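Local coordinates for protein VP5 (Halorubrum pleomorphic virus 2, PDB 6QGI) that serves as an envelope protein of a haloarchaeal pleomorphic virus and probably mediates fusion of the viral and host membranes, at residues 294-298 and 460-465; 18-22 and 271-275; 73-78 and 241-246; 6-10 and 307-312. All blocks are in the same frame, centred on the assembly; numbering follows the deposited sequence.

From the N terminus, contact 4 opens first, at the end of helix 4-8. Contact 2 opens with the loop after strand 11-13, and contact 3 with helix 66-86. Contact 3 closes at 241-246 on helix 225-253, contact 2 at helix 270-279, so 3 nests inside 2 and both inside 4. Contact 1 opens at 294-298, before contact 4 closes at 307-312, and closes at 460-465, so the two cross. Contact 3 joins two helices; contact 2, linked to it by an R271-D76 salt bridge, ties an N-terminal loop to a helix; contact 4 sets the end of helix 4-8 on the hairpin between strands 301-307 and 312-320; contact 1 ties the start of strand 297-299 to the loop before helix 476-496.

Contact 1 (294-298 and 460-465); sequences NVPVD and TSFDSS
V297 and D463 form a single antiparallel bridge between two segments whose end-to-end directions differ by 156°. It is a hydrogen-bonded pair: V297 N reaches D463 O at 2.9 Å, and D463 N returns to V297 O at 2.8 Å. No other backbone bond crosses, so the irregular segment 460-465 lies beside the start of strand 297-299 without becoming a regular strand, and side chains bind its main chain instead. At one end the N294 amide takes the backbone N and O of S465. Its OD1 accepts from S465 N at 2.8 Å, in the carbonyl plane and on a lone pair, while its ND2 donates to S465 O at 2.9 Å, nearly in the plane of the amide. With CG anti to the backbone N (chi1 -163°), the amide reaches across to S465, and the two bonds fix its flip. N294 has positive phi and is the C-prime residue of a Schellman motif closing helix 285-292. At the other end D298 OD2 accepts from S461 N at 2.8 Å; the donor approaches from above the carboxylate plane, 47° out of it. The CB of D298 lies over one face of the F462 ring, 4.3 Å from its centroid, a CH-pi contact, and P296 CB touches F462 CB at 3.9 Å. A salt bridge from OD1 to R301 gives the D298 carboxylate a second partner. Around the contact, F462 also packs on F318 and L320 of strand 312-320, V297 touches A319 of that strand and I287 of helix 285-292, and S465 OG bonds to Q485 of helix 476-496.

Contact 2 (18-22 and 271-275); sequences WALRE and RERAA
The guanidinium of R271 meets L20 O at its edge, close to its own plane, whereas that of R21 lies with one face toward A274 O, offset toward the rim, and has a water at its edge. The R271 NE bond to L20 O is 2.8 Å long and nearly along the C=O axis (167°); R271 NH2 adds a weak bond to the same oxygen. That water also donates to R271 O at 2.9 Å and weakly to L20 O, bridging loop and helix. The side chains of L20 and R271 run past each other in opposite directions, L20 CD2 lying 4.1 Å from R271 CG, and L20 CD1 touches A274 CB at 4.3 Å. R21 points at the helix, its chain extended from CG to NE, and its CD lies 3.9 Å from A275 CA. Both arginines have carboxylate partners outside these segments: NH1 of R271 pairs with D76, and NH2 of R21 with D289 on helix 285-292. This is loop-on-helix packing, in which an irregular segment following a 3-10 turn is fastened to helix 270-279 through a backbone carbonyl bound to an arginine side chain.

Contact 3 (73-78 and 241-246); sequences AYTDAK and NVRSGI
Y74 reaches over V242, whose CG1 sits 4.0 Å from the centroid of the tyrosine ring and only 4° off its normal, a CH-pi contact over the centre of the face. The tightest packing follows the ring outward. At G245 the phenol oxygen comes within 3.2 Å of CA, a close approach to a residue that has no side chain in the way. The backbone of G245 and I246 flanks the outer part of the ring, and CD1 of Y74 touches CD1 of I246. The chi1 of Y74, -95°, is pulled away from a staggered value, consistent with a ring fitted between its neighbours. Next to the ring, A73 CB meets V242 CG1 at 4.0 Å, and A77 CB meets I246 CD1 at 3.8 Å, so residues four apart on each helix face each other. These helical segments run in broadly the same direction, their axes 10.7 Å apart at closest approach with a crossing angle of -36°. They form one interface of a helical bundle, whose third member, helix 91-133, adds V102 against A77 and V242, Y105 against A73 and A98 against I246. No hydrogen bond crosses between the segments. The looser side is that of N241, an exposed residue that offers little more than its carbonyl oxygen, 3.7 Å from Y74 OH, while its amide leads away. At the far end, by contrast, K78 lays CG on I246 CD1 at 3.7 Å and carries its extended chain onward, NZ donating to T469 O and to further acceptors on H468 and N472.

Contact 4 (6-10 and 307-312); sequences GVGLA and IQDTGA
T310 turns its hydroxyl to G8 O and donates a hydrogen bond of 2.7 Å, the donor tilted 22° from the carbonyl plane. Its chi1 of 60° sets OG1 between the backbone N and the carbonyl carbon, so that the hydroxyl can also receive a weak bond from A312 N within its own loop, while CG2 swings to the preceding carbonyl, 3.3 Å from V7 O. The methyl of A312 comes alongside, its CB 3.3 Å from G8 O, so this oxygen is met by a hydroxyl and a methyl together. I307 faces the next residues of 6-10: CG2, anti to the backbone N, approaches L9 O at 3.4 Å and A10 CB at 3.9 Å, and the other branch, CG1, also lies near L9 O. The side chain of L9 starts away from the loop, yet its CD2 returns to within 4.1 Å of A312 CB; it also packs on M349 and V352 of strand 343-355. In the loop itself I307 O accepts from both T310 N and G311 N, and I307 N bonds to A312 O. G311 has positive phi, completing a four-residue turn. Such geometry belongs to a beta-hairpin, here joining strands 301-307 and 312-320, whose turn packs against the C-terminal end of helix 4-8, where A10 leaves the helical conformation with positive phi.

Contact 1 (294-298 and 460-465)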
loop_
_atom_site.group_PDB
_atom_site.type_symbol
_atom_site.label_atom_id
_atom_site.label_comp_id
_atom_site.label_asym_id
_atom_site.label_seq_id
_atom_site.Cartn_x
_atom_site.Cartn_y
_atom_site.Cartn_z
ATOM N N ASN A 294 -2.263 4.792 -14.483
ATOM C CA ASN A 294 -2.077 6.142 -15.015
ATOM C C ASN A 294 -1.922 7.211 -13.905
ATOM O O ASN A 294 -2.556 8.275 -13.937
ATOM C CB ASN A 294 -3.221 6.490 -15.970
ATOM C CG ASN A 294 -2.927 7.651 -16.870
ATOM O OD1 ASN A 294 -1.851 7.742 -17.478
ATOM N ND2 ASN A 294 -3.882 8.565 -16.963
ATOM N N VAL A 295 -1.052 6.924 -12.939
ATOM C CA VAL A 295 -0.764 7.843 -11.842
ATOM C C VAL A 295 0.383 8.751 -12.325
ATOM O O VAL A 295 1.400 8.208 -12.752
ATOM C CB VAL A 295 -0.442 7.064 -10.530
ATOM C CG1 VAL A 295 0.046 7.992 -9.424
ATOM C CG2 VAL A 295 -1.651 6.258 -10.058
ATOM N N PRO A 296 0.235 10.107 -12.335
ATOM C CA PRO A 296 1.341 10.971 -12.813
ATOM C C PRO A 296 2.687 10.587 -12.193
ATOM O O PRO A 296 2.768 10.365 -10.982
ATOM C CB PRO A 296 0.903 12.374 -12.397
ATOM C CG PRO A 296 -0.577 12.299 -12.356
ATOM C CD PRO A 296 -0.935 10.910 -11.921
ATOM N N VAL A 297 3.713 10.401 -13.042
ATOM C CA VAL A 297 5.039 9.946 -12.620
ATOM C C VAL A 297 6.148 10.812 -13.232
ATOM O O VAL A 297 6.001 11.317 -14.347
ATOM C CB VAL A 297 5.253 8.443 -13.014
ATOM C CG1 VAL A 297 6.691 7.995 -12.804
ATOM C CG2 VAL A 297 4.315 7.510 -12.258
ATOM N N ASP A 298 7.273 10.935 -12.507
ATOM C CA ASP A 298 8.487 11.571 -12.986
ATOM C C ASP A 298 9.571 10.497 -13.024
ATOM O O ASP A 298 10.322 10.310 -12.060
ATOM C CB ASP A 298 8.902 12.795 -12.152
ATOM C CG ASP A 298 10.049 13.612 -12.743
ATOM O OD1 ASP A 298 10.822 13.061 -13.562
ATOM O OD2 ASP A 298 10.173 14.793 -12.390
ATOM N N THR A 460 10.636 19.141 -10.706
ATOM C CA THR A 460 10.120 17.876 -11.229
ATOM C C THR A 460 9.029 18.130 -12.283
ATOM O O THR A 460 8.405 19.191 -12.283
ATOM C CB THR A 460 9.569 16.989 -10.092
ATOM O OG1 THR A 460 8.570 17.702 -9.366
ATOM C CG2 THR A 460 10.652 16.469 -9.159
ATOM N N SER A 461 8.811 17.150 -13.180
ATOM C CA SER A 461 7.791 17.179 -14.232
ATOM C C SER A 461 7.085 15.825 -14.263
ATOM O O SER A 461 7.703 14.810 -14.600
ATOM C CB SER A 461 8.406 17.526 -15.587
ATOM O OG SER A 461 7.447 17.472 -16.631
ATOM N N PHE A 462 5.799 15.811 -13.873
ATOM C CA PHE A 462 4.986 14.598 -13.803
ATOM C C PHE A 462 4.232 14.362 -15.112
ATOM O O PHE A 462 3.627 15.280 -15.665
ATOM C CB PHE A 462 4.028 14.644 -12.592
ATOM C CG PHE A 462 4.778 14.561 -11.282
ATOM C CD1 PHE A 462 5.163 13.334 -10.759
ATOM C CD2 PHE A 462 5.158 15.715 -10.605
ATOM C CE1 PHE A 462 5.907 13.261 -9.582
ATOM C CE2 PHE A 462 5.911 15.642 -9.431
ATOM C CZ PHE A 462 6.286 14.415 -8.931
ATOM N N ASP A 463 4.319 13.125 -15.617
ATOM C CA ASP A 463 3.690 12.692 -16.859
ATOM C C ASP A 463 2.665 11.591 -16.625
ATOM O O ASP A 463 2.872 10.681 -15.819
ATOM C CB ASP A 463 4.746 12.192 -17.866
ATOM C CG ASP A 463 5.611 13.260 -18.512
ATOM O OD1 ASP A 463 5.089 14.368 -18.792
ATOM O OD2 ASP A 463 6.801 12.977 -18.777
ATOM N N SER A 464 1.567 11.679 -17.367
ATOM C CA SER A 464 0.475 10.718 -17.396
ATOM C C SER A 464 -0.230 10.836 -18.738
ATOM O O SER A 464 -0.138 11.878 -19.391
ATOM C CB SER A 464 -0.494 10.936 -16.230
ATOM O OG SER A 464 -1.380 12.029 -16.421
ATOM N N SER A 465 -0.908 9.768 -19.162
ATOM C CA SER A 465 -1.700 9.771 -20.389
ATOM C C SER A 465 -2.999 10.515 -20.120
ATOM O O SER A 465 -3.409 10.626 -18.961
ATOM C CB SER A 465 -1.976 8.345 -20.859
ATOM O OG SER A 465 -0.773 7.676 -21.198
#

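Contact 2 (18-22 and 271-275)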
loop_
_atom_site.group_PDB
_atom_site.type_symbol
_atom_site.label_atom_id
_atom_site.label_comp_id
_atom_site.label_asym_id
_atom_site.label_seq_id
_atom_site.Cartn_x
_atom_site.Cartn_y
_atom_site.Cartn_z
ATOM N N TRP A 18 -4.152 -5.257 -6.951
ATOM C CA TRP A 18 -5.533 -5.636 -6.635
ATOM C C TRP A 18 -6.555 -4.787 -7.390
ATOM O O TRP A 18 -7.707 -5.200 -7.550
ATOM C CB TRP A 18 -5.778 -5.513 -5.126
ATOM C CG TRP A 18 -5.586 -4.125 -4.599
ATOM C CD1 TRP A 18 -4.422 -3.572 -4.153
ATOM C CD2 TRP A 18 -6.593 -3.118 -4.457
ATOM N NE1 TRP A 18 -4.629 -2.262 -3.799
ATOM C CE2 TRP A 18 -5.960 -1.967 -3.939
ATOM C CE3 TRP A 18 -7.972 -3.074 -4.725
ATOM C CZ2 TRP A 18 -6.661 -0.784 -3.679
ATOM C CZ3 TRP A 18 -8.666 -1.904 -4.466
ATOM C CH2 TRP A 18 -8.016 -0.779 -3.939
ATOM N N ALA A 19 -6.143 -3.584 -7.814
ATOM C CA ALA A 19 -6.986 -2.674 -8.576
ATOM C C ALA A 19 -6.827 -2.928 -10.075
ATOM O O ALA A 19 -7.562 -2.353 -10.868
ATOM C CB ALA A 19 -6.627 -1.236 -8.235
ATOM N N LEU A 20 -5.883 -3.808 -10.462
ATOM C CA LEU A 20 -5.623 -4.115 -11.868
ATOM C C LEU A 20 -5.975 -5.549 -12.254
ATOM O O LEU A 20 -6.482 -5.768 -13.351
ATOM C CB LEU A 20 -4.152 -3.846 -12.203
ATOM C CG LEU A 20 -3.741 -2.386 -12.247
ATOM C CD1 LEU A 20 -2.269 -2.267 -12.367
ATOM C CD2 LEU A 20 -4.414 -1.656 -13.412
ATOM N N ARG A 21 -5.696 -6.524 -11.370
ATOM C CA ARG A 21 -5.934 -7.946 -11.641
ATOM C C ARG A 21 -6.193 -8.713 -10.349
ATOM O O ARG A 21 -6.068 -8.128 -9.274
ATOM C CB ARG A 21 -4.707 -8.531 -12.364
ATOM C CG ARG A 21 -3.473 -8.593 -11.463
ATOM C CD ARG A 21 -2.182 -8.707 -12.221
ATOM N NE ARG A 21 -1.065 -8.349 -11.349
ATOM C CZ ARG A 21 -0.554 -7.126 -11.246
ATOM N NH1 ARG A 21 -1.048 -6.131 -11.977
ATOM N NH2 ARG A 21 0.454 -6.887 -10.423
ATOM N N GLU A 22 -6.509 -10.027 -10.452
ATOM C CA GLU A 22 -6.681 -10.898 -9.288
ATOM C C GLU A 22 -5.348 -10.913 -8.526
ATOM O O GLU A 22 -4.303 -11.183 -9.117
ATOM C CB GLU A 22 -7.126 -12.306 -9.711
ATOM C CG GLU A 22 -7.741 -13.106 -8.577
ATOM C CD GLU A 22 -7.952 -14.588 -8.817
ATOM O OE1 GLU A 22 -7.516 -15.100 -9.874
ATOM O OE2 GLU A 22 -8.552 -15.244 -7.935
ATOM N N ARG A 271 -2.887 -2.158 -18.440
ATOM C CA ARG A 271 -3.335 -3.190 -17.500
ATOM C C ARG A 271 -2.756 -4.557 -17.904
ATOM O O ARG A 271 -2.155 -5.215 -17.059
ATOM C CB ARG A 271 -4.878 -3.229 -17.457
ATOM C CG ARG A 271 -5.461 -4.228 -16.470
ATOM C CD ARG A 271 -6.756 -4.826 -16.982
ATOM N NE ARG A 271 -7.374 -5.683 -15.969
ATOM C CZ ARG A 271 -8.548 -6.297 -16.098
ATOM N NH1 ARG A 271 -9.254 -6.163 -17.215
ATOM N NH2 ARG A 271 -9.027 -7.043 -15.113
ATOM N N GLU A 272 -2.904 -4.959 -19.195
ATOM C CA GLU A 272 -2.386 -6.225 -19.734
ATOM C C GLU A 272 -0.857 -6.308 -19.585
ATOM O O GLU A 272 -0.362 -7.333 -19.121
ATOM C CB GLU A 272 -2.789 -6.400 -21.204
ATOM C CG GLU A 272 -2.486 -7.774 -21.785
ATOM C CD GLU A 272 -2.766 -7.955 -23.268
ATOM O OE1 GLU A 272 -3.341 -7.034 -23.894
ATOM O OE2 GLU A 272 -2.407 -9.027 -23.808
ATOM N N ARG A 273 -0.125 -5.231 -19.955
ATOM C CA ARG A 273 1.335 -5.142 -19.844
ATOM C C ARG A 273 1.790 -5.365 -18.385
ATOM O O ARG A 273 2.724 -6.139 -18.159
ATOM C CB ARG A 273 1.838 -3.788 -20.371
ATOM C CG ARG A 273 3.331 -3.764 -20.685
ATOM C CD ARG A 273 3.812 -2.385 -21.104
ATOM N NE ARG A 273 3.439 -2.058 -22.483
ATOM C CZ ARG A 273 4.245 -2.201 -23.532
ATOM N NH1 ARG A 273 5.481 -2.654 -23.377
ATOM N NH2 ARG A 273 3.817 -1.882 -24.748
ATOM N N ALA A 274 1.105 -4.727 -17.405
ATOM C CA ALA A 274 1.407 -4.875 -15.975
ATOM C C ALA A 274 1.093 -6.293 -15.464
ATOM O O ALA A 274 1.793 -6.784 -14.580
ATOM C CB ALA A 274 0.639 -3.850 -15.164
ATOM N N ALA A 275 0.053 -6.947 -16.028
ATOM C CA ALA A 275 -0.355 -8.316 -15.691
ATOM C C ALA A 275 0.683 -9.320 -16.181
ATOM O O ALA A 275 0.940 -10.322 -15.511
ATOM C CB ALA A 275 -1.708 -8.624 -16.312
HETATM O O HOH W 1 -3.494 -6.387 -14.728
#

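Contact 3 (73-78 and 241-246)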
loop_
_atom_site.group_PDB
_atom_site.type_symbol
_atom_site.label_atom_id
_atom_site.label_comp_id
_atom_site.label_asym_id
_atom_site.label_seq_id
_atom_site.Cartn_x
_atom_site.Cartn_y
_atom_site.Cartn_z
ATOM N N ALA A 73 -10.927 0.920 -16.480
ATOM C CA ALA A 73 -12.269 0.445 -16.830
ATOM C C ALA A 73 -12.673 0.954 -18.203
ATOM O O ALA A 73 -13.075 0.152 -19.047
ATOM C CB ALA A 73 -13.281 0.889 -15.782
ATOM N N TYR A 74 -12.477 2.265 -18.452
ATOM C CA TYR A 74 -12.784 2.917 -19.721
ATOM C C TYR A 74 -11.965 2.353 -20.893
ATOM O O TYR A 74 -12.538 2.136 -21.951
ATOM C CB TYR A 74 -12.560 4.423 -19.620
ATOM C CG TYR A 74 -13.794 5.236 -19.298
ATOM C CD1 TYR A 74 -14.895 5.235 -20.152
ATOM C CD2 TYR A 74 -13.827 6.083 -18.194
ATOM C CE1 TYR A 74 -16.022 6.011 -19.879
ATOM C CE2 TYR A 74 -14.943 6.867 -17.915
ATOM C CZ TYR A 74 -16.040 6.825 -18.759
ATOM O OH TYR A 74 -17.145 7.591 -18.491
ATOM N N THR A 75 -10.650 2.097 -20.703
ATOM C CA THR A 75 -9.770 1.538 -21.740
ATOM C C THR A 75 -10.346 0.199 -22.259
ATOM O O THR A 75 -10.523 0.060 -23.466
ATOM C CB THR A 75 -8.324 1.396 -21.213
ATOM O OG1 THR A 75 -7.821 2.686 -20.861
ATOM C CG2 THR A 75 -7.385 0.762 -22.227
ATOM N N ASP A 76 -10.691 -0.739 -21.350
ATOM C CA ASP A 76 -11.243 -2.061 -21.677
ATOM C C ASP A 76 -12.642 -1.978 -22.271
ATOM O O ASP A 76 -12.971 -2.758 -23.163
ATOM C CB ASP A 76 -11.285 -2.958 -20.428
ATOM C CG ASP A 76 -9.941 -3.450 -19.918
ATOM O OD1 ASP A 76 -8.933 -3.306 -20.650
ATOM O OD2 ASP A 76 -9.900 -3.993 -18.795
ATOM N N ALA A 77 -13.471 -1.060 -21.748
ATOM C CA ALA A 77 -14.844 -0.834 -22.190
ATOM C C ALA A 77 -14.875 -0.254 -23.599
ATOM O O ALA A 77 -15.633 -0.751 -24.435
ATOM C CB ALA A 77 -15.555 0.098 -21.226
ATOM N N LYS A 78 -14.037 0.775 -23.870
ATOM C CA LYS A 78 -13.945 1.424 -25.179
ATOM C C LYS A 78 -13.398 0.463 -26.236
ATOM O O LYS A 78 -13.971 0.412 -27.323
ATOM C CB LYS A 78 -13.110 2.709 -25.126
ATOM C CG LYS A 78 -13.857 3.867 -24.472
ATOM C CD LYS A 78 -13.040 5.142 -24.394
ATOM C CE LYS A 78 -13.752 6.155 -23.539
ATOM N NZ LYS A 78 -12.981 7.409 -23.450
ATOM N N ASN A 241 -20.351 5.779 -12.579
ATOM C CA ASN A 241 -19.904 6.818 -13.512
ATOM C C ASN A 241 -19.381 6.234 -14.822
ATOM O O ASN A 241 -19.627 6.831 -15.869
ATOM C CB ASN A 241 -18.829 7.720 -12.878
ATOM C CG ASN A 241 -19.319 8.657 -11.791
ATOM O OD1 ASN A 241 -20.517 8.772 -11.498
ATOM N ND2 ASN A 241 -18.383 9.351 -11.155
ATOM N N VAL A 242 -18.656 5.095 -14.781
ATOM C CA VAL A 242 -18.126 4.466 -15.999
ATOM C C VAL A 242 -19.294 3.836 -16.787
ATOM O O VAL A 242 -19.302 3.955 -18.006
ATOM C CB VAL A 242 -16.960 3.467 -15.753
ATOM C CG1 VAL A 242 -16.456 2.863 -17.062
ATOM C CG2 VAL A 242 -15.806 4.152 -15.036
ATOM N N ARG A 243 -20.291 3.227 -16.100
ATOM C CA ARG A 243 -21.487 2.640 -16.739
ATOM C C ARG A 243 -22.295 3.708 -17.488
ATOM O O ARG A 243 -22.618 3.516 -18.660
ATOM C CB ARG A 243 -22.394 1.949 -15.702
ATOM C CG ARG A 243 -21.992 0.531 -15.337
ATOM C CD ARG A 243 -22.685 0.118 -14.056
ATOM N NE ARG A 243 -22.442 -1.281 -13.712
ATOM C CZ ARG A 243 -22.886 -1.875 -12.609
ATOM N NH1 ARG A 243 -23.578 -1.180 -11.710
ATOM N NH2 ARG A 243 -22.632 -3.152 -12.383
ATOM N N SER A 244 -22.615 4.827 -16.808
ATOM C CA SER A 244 -23.375 5.953 -17.362
ATOM C C SER A 244 -22.574 6.680 -18.443
ATOM O O SER A 244 -23.142 7.109 -19.451
ATOM C CB SER A 244 -23.764 6.933 -16.257
ATOM O OG SER A 244 -24.408 6.271 -15.180
ATOM N N GLY A 245 -21.267 6.799 -18.212
ATOM C CA GLY A 245 -20.327 7.449 -19.115
ATOM C C GLY A 245 -20.082 6.683 -20.397
ATOM O O GLY A 245 -20.000 7.296 -21.461
ATOM N N ILE A 246 -19.975 5.339 -20.317
ATOM C CA ILE A 246 -19.760 4.507 -21.502
ATOM C C ILE A 246 -21.061 4.465 -22.328
ATOM O O ILE A 246 -20.977 4.455 -23.553
ATOM C CB ILE A 246 -19.153 3.095 -21.205
ATOM C CG1 ILE A 246 -18.449 2.501 -22.449
ATOM C CG2 ILE A 246 -20.155 2.102 -20.590
ATOM C CD1 ILE A 246 -17.136 3.134 -22.830
#

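Contact 4 (6-10 and 307-312)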
loop_
_atom_site.group_PDB
_atom_site.type_symbol
_atom_site.label_atom_id
_atom_site.label_comp_id
_atom_site.label_asym_id
_atom_site.label_seq_id
_atom_site.Cartn_x
_atom_site.Cartn_y
_atom_site.Cartn_z
ATOM N N GLY A 6 8.607 1.346 7.277
ATOM C CA GLY A 6 7.719 1.842 8.321
ATOM C C GLY A 6 8.307 2.826 9.310
ATOM O O GLY A 6 7.643 3.808 9.655
ATOM N N VAL A 7 9.542 2.572 9.782
ATOM C CA VAL A 7 10.186 3.415 10.792
ATOM C C VAL A 7 11.283 4.295 10.174
ATOM O O VAL A 7 11.245 5.520 10.350
ATOM C CB VAL A 7 10.732 2.575 11.978
ATOM C CG1 VAL A 7 11.357 3.466 13.047
ATOM C CG2 VAL A 7 9.639 1.693 12.582
ATOM N N GLY A 8 12.246 3.667 9.493
ATOM C CA GLY A 8 13.381 4.356 8.887
ATOM C C GLY A 8 13.015 5.402 7.856
ATOM O O GLY A 8 13.594 6.488 7.847
ATOM N N LEU A 9 12.040 5.089 6.994
ATOM C CA LEU A 9 11.624 6.006 5.941
ATOM C C LEU A 9 10.309 6.704 6.276
ATOM O O LEU A 9 9.898 7.590 5.523
ATOM C CB LEU A 9 11.515 5.269 4.588
ATOM C CG LEU A 9 12.729 4.422 4.155
ATOM C CD1 LEU A 9 12.375 3.505 3.004
ATOM C CD2 LEU A 9 13.943 5.288 3.823
ATOM N N ALA A 10 9.665 6.336 7.418
ATOM C CA ALA A 10 8.371 6.868 7.881
ATOM C C ALA A 10 7.363 6.794 6.724
ATOM O O ALA A 10 6.610 7.732 6.455
ATOM C CB ALA A 10 8.527 8.296 8.406
ATOM N N ILE A 307 14.497 11.876 4.901
ATOM C CA ILE A 307 13.316 11.770 5.755
ATOM C C ILE A 307 13.687 12.509 7.034
ATOM O O ILE A 307 14.552 12.060 7.775
ATOM C CB ILE A 307 12.879 10.283 5.956
ATOM C CG1 ILE A 307 12.646 9.570 4.593
ATOM C CG2 ILE A 307 11.652 10.154 6.874
ATOM C CD1 ILE A 307 11.551 10.169 3.687
ATOM N N GLN A 308 13.114 13.704 7.210
ATOM C CA GLN A 308 13.377 14.654 8.296
ATOM C C GLN A 308 13.443 14.046 9.708
ATOM O O GLN A 308 14.373 14.364 10.453
ATOM C CB GLN A 308 12.313 15.752 8.302
ATOM C CG GLN A 308 12.280 16.592 7.046
ATOM C CD GLN A 308 11.500 17.839 7.301
ATOM O OE1 GLN A 308 10.340 17.803 7.729
ATOM N NE2 GLN A 308 12.150 18.979 7.087
ATOM N N ASP A 309 12.452 13.209 10.075
ATOM C CA ASP A 309 12.312 12.593 11.399
ATOM C C ASP A 309 13.405 11.561 11.755
ATOM O O ASP A 309 13.639 11.338 12.944
ATOM C CB ASP A 309 10.931 11.919 11.521
ATOM C CG ASP A 309 9.762 12.861 11.786
ATOM O OD1 ASP A 309 9.897 14.077 11.504
ATOM O OD2 ASP A 309 8.709 12.380 12.262
ATOM N N THR A 310 14.052 10.927 10.756
ATOM C CA THR A 310 15.061 9.886 11.001
ATOM C C THR A 310 16.457 10.212 10.439
ATOM O O THR A 310 17.453 9.693 10.945
ATOM C CB THR A 310 14.592 8.566 10.389
ATOM O OG1 THR A 310 14.409 8.761 8.989
ATOM C CG2 THR A 310 13.313 8.039 11.027
ATOM N N GLY A 311 16.503 11.010 9.378
ATOM C CA GLY A 311 17.731 11.392 8.688
ATOM C C GLY A 311 18.157 10.392 7.630
ATOM O O GLY A 311 19.305 10.426 7.179
ATOM N N ALA A 312 17.231 9.497 7.224
ATOM C CA ALA A 312 17.477 8.457 6.226
ATOM C C ALA A 312 17.471 9.030 4.804
ATOM O O ALA A 312 16.488 9.646 4.384
ATOM C CB ALA A 312 16.447 7.347 6.356
#